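Local coordinates for 2-oxoglutarate carboxylase small subunit (Hydrogenobacter thermophilus, PDB 7KCT), which serves as the ATP-grasp-type, biotin-carboxylase-like small (beta) subunit of a carboxylase and is seen with bound ADP, magnesium and bicarbonate, at residues A[228-233]-A[334-339]. Numbering follows the deposited sequence.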
loop_
_atom_site.group_PDB
_atom_site.type_symbol
_atom_site.label_atom_id
_atom_site.label_comp_id
_atom_site.label_asym_id
_atom_site.label_seq_id
_atom_site.Cartn_x
_atom_site.Cartn_y
_atom_site.Cartn_z
ATOM N N ASN A 228 29.693 8.842 -4.088
ATOM C CA ASN A 228 28.551 9.311 -4.861
ATOM C C ASN A 228 27.380 9.574 -3.907
ATOM O O ASN A 228 26.738 8.633 -3.426
ATOM C CB ASN A 228 28.159 8.298 -5.922
ATOM C CG ASN A 228 26.957 8.752 -6.745
ATOM O OD1 ASN A 228 26.124 7.939 -7.145
ATOM N ND2 ASN A 228 26.839 10.050 -6.967
ATOM N N VAL A 229 27.100 10.854 -3.641
ATOM C CA VAL A 229 26.068 11.286 -2.703
ATOM C C VAL A 229 24.996 12.047 -3.475
ATOM O O VAL A 229 25.313 12.934 -4.279
ATOM C CB VAL A 229 26.652 12.171 -1.590
ATOM C CG1 VAL A 229 25.580 12.520 -0.554
ATOM C CG2 VAL A 229 27.877 11.526 -0.946
ATOM N N ILE A 230 23.730 11.701 -3.230
ATOM C CA ILE A 230 22.588 12.412 -3.792
ATOM C C ILE A 230 21.673 12.852 -2.650
ATOM O O ILE A 230 21.780 12.388 -1.508
ATOM C CB ILE A 230 21.801 11.572 -4.816
ATOM C CG1 ILE A 230 21.206 10.322 -4.170
ATOM C CG2 ILE A 230 22.669 11.165 -6.029
ATOM C CD1 ILE A 230 20.334 9.509 -5.122
ATOM N N HIS A 231 20.771 13.777 -2.961
ATOM C CA HIS A 231 19.698 14.137 -2.050
ATOM C C HIS A 231 18.385 13.620 -2.625
ATOM O O HIS A 231 18.253 13.388 -3.835
ATOM C CB HIS A 231 19.635 15.661 -1.780
ATOM C CG HIS A 231 19.144 16.467 -2.932
ATOM N ND1 HIS A 231 17.811 16.538 -3.263
ATOM C CD2 HIS A 231 19.789 17.304 -3.786
ATOM C CE1 HIS A 231 17.658 17.314 -4.318
ATOM N NE2 HIS A 231 18.841 17.814 -4.639
ATOM N N LEU A 232 17.441 13.348 -1.735
ATOM C CA LEU A 232 16.120 12.901 -2.141
ATOM C C LEU A 232 15.092 13.944 -1.737
ATOM O O LEU A 232 13.994 13.626 -1.302
ATOM C CB LEU A 232 15.797 11.520 -1.560
ATOM C CG LEU A 232 16.742 10.400 -2.035
ATOM C CD1 LEU A 232 16.437 9.069 -1.309
ATOM C CD2 LEU A 232 16.653 10.237 -3.579
ATOM N N GLY A 233 15.440 15.225 -1.904
ATOM C CA GLY A 233 14.475 16.241 -1.634
ATOM C C GLY A 233 14.201 16.343 -0.153
ATOM O O GLY A 233 14.910 15.804 0.696
ATOM N N GLU A 334 20.350 13.920 -11.304
ATOM C CA GLU A 334 19.430 14.202 -12.410
ATOM C C GLU A 334 18.337 13.165 -12.541
ATOM O O GLU A 334 17.286 13.465 -13.108
ATOM C CB GLU A 334 20.200 14.246 -13.735
ATOM C CG GLU A 334 21.133 15.394 -13.685
ATOM C CD GLU A 334 22.446 15.168 -13.044
ATOM O OE1 GLU A 334 22.678 14.043 -12.529
ATOM O OE2 GLU A 334 23.225 16.166 -13.122
ATOM N N ASP A 335 18.566 11.956 -12.052
ATOM C CA ASP A 335 17.557 10.912 -12.119
ATOM C C ASP A 335 16.451 11.112 -11.093
ATOM O O ASP A 335 15.370 10.559 -11.273
ATOM C CB ASP A 335 18.188 9.539 -11.870
ATOM C CG ASP A 335 19.300 9.233 -12.841
ATOM O OD1 ASP A 335 19.199 9.666 -14.002
ATOM O OD2 ASP A 335 20.286 8.568 -12.448
ATOM N N ILE A 336 16.699 11.894 -10.040
ATOM C CA ILE A 336 15.800 11.987 -8.892
ATOM C C ILE A 336 14.663 12.948 -9.225
ATOM O O ILE A 336 14.868 14.165 -9.288
ATOM C CB ILE A 336 16.537 12.433 -7.627
ATOM C CG1 ILE A 336 17.704 11.474 -7.319
ATOM C CG2 ILE A 336 15.546 12.591 -6.437
ATOM C CD1 ILE A 336 17.425 9.983 -7.648
ATOM N N ARG A 337 13.467 12.393 -9.440
ATOM C CA ARG A 337 12.237 13.139 -9.678
ATOM C C ARG A 337 11.358 13.171 -8.427
ATOM O O ARG A 337 11.403 12.277 -7.579
ATOM C CB ARG A 337 11.443 12.513 -10.820
ATOM C CG ARG A 337 12.205 12.314 -12.144
ATOM C CD ARG A 337 11.975 13.441 -13.129
ATOM N NE ARG A 337 12.760 13.263 -14.349
ATOM C CZ ARG A 337 14.021 13.666 -14.486
ATOM N NH1 ARG A 337 14.632 14.273 -13.477
ATOM N NH2 ARG A 337 14.677 13.466 -15.625
ATOM N N PHE A 338 10.517 14.192 -8.343
ATOM C CA PHE A 338 9.645 14.398 -7.200
ATOM C C PHE A 338 8.221 14.405 -7.741
ATOM O O PHE A 338 7.705 15.442 -8.170
ATOM C CB PHE A 338 10.015 15.650 -6.509
ATOM C CG PHE A 338 11.460 15.689 -6.053
ATOM C CD1 PHE A 338 11.864 14.966 -4.942
ATOM C CD2 PHE A 338 12.408 16.464 -6.734
ATOM C CE1 PHE A 338 13.179 15.016 -4.501
ATOM C CE2 PHE A 338 13.729 16.535 -6.292
ATOM C CZ PHE A 338 14.117 15.794 -5.184
ATOM N N ASN A 339 7.597 13.226 -7.726
ATOM C CA ASN A 339 6.308 12.980 -8.361
ATOM C C ASN A 339 5.228 13.026 -7.293
ATOM O O ASN A 339 5.163 12.138 -6.439
ATOM C CB ASN A 339 6.359 11.626 -9.074
ATOM C CG ASN A 339 5.045 11.241 -9.736
ATOM O OD1 ASN A 339 4.312 12.079 -10.223
ATOM N ND2 ASN A 339 4.783 9.941 -9.805
#
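The ring of Phe338 meets the backbone of Leu232 and Gly233 with its CE1–CZ side, a close fit that illustrates how a loop can pack on an edge strand without a single hydrogen bond passing between them. Phe338 CE1 lies 3.4 Å from Gly233 CA and 3.5 Å from Leu232 C, the carbonyl carbon sitting in the plane of the ring at its edge. The missing side chain of Gly233 lets the ring come this near, since a CB there would point at Phe338 and collide with CE1. Beside it the side chains of His231 and Phe338 cross at about a right angle, yet their rings lie nearly parallel and almost in one plane, His231 CE1 approaching Phe338 CZ edge to edge at 3.9 Å. The imidazole is fixed from both nitrogens: His231 ND1 accepts from Gly233 N at 3.0 Å, in the ring plane, while NE2 is hydrogen-bonded to Glu261 of helix 257-273. With chi1 at 72°, His231 CG sits between its own backbone N and carbonyl carbon, which carries the ring forward beside the strand, where ND1 can meet Gly233 N.

In the ATP-grasp domain, the loop between helix 316-324 and strand 341-351 thus packs on strand 229-236, an outermost strand of this chain's four-stranded antiparallel sheet.

Ile336 is buried, its apolar branches meeting the strand at ordinary van der Waals separations. Ile336 CD1 reaches Ile230 CD1 at 3.9 Å, whereas Ile336 CG2, anti to the backbone N, stands 3.9 Å from Leu232 CD2 and 3.8 Å from His231 O. By contrast, the exposed side of the loop carries Glu334, Asp335 and Arg337, whose side chains do not touch the strand segment; Arg337 NH1 instead makes a weak hydrogen bond to Glu334 O.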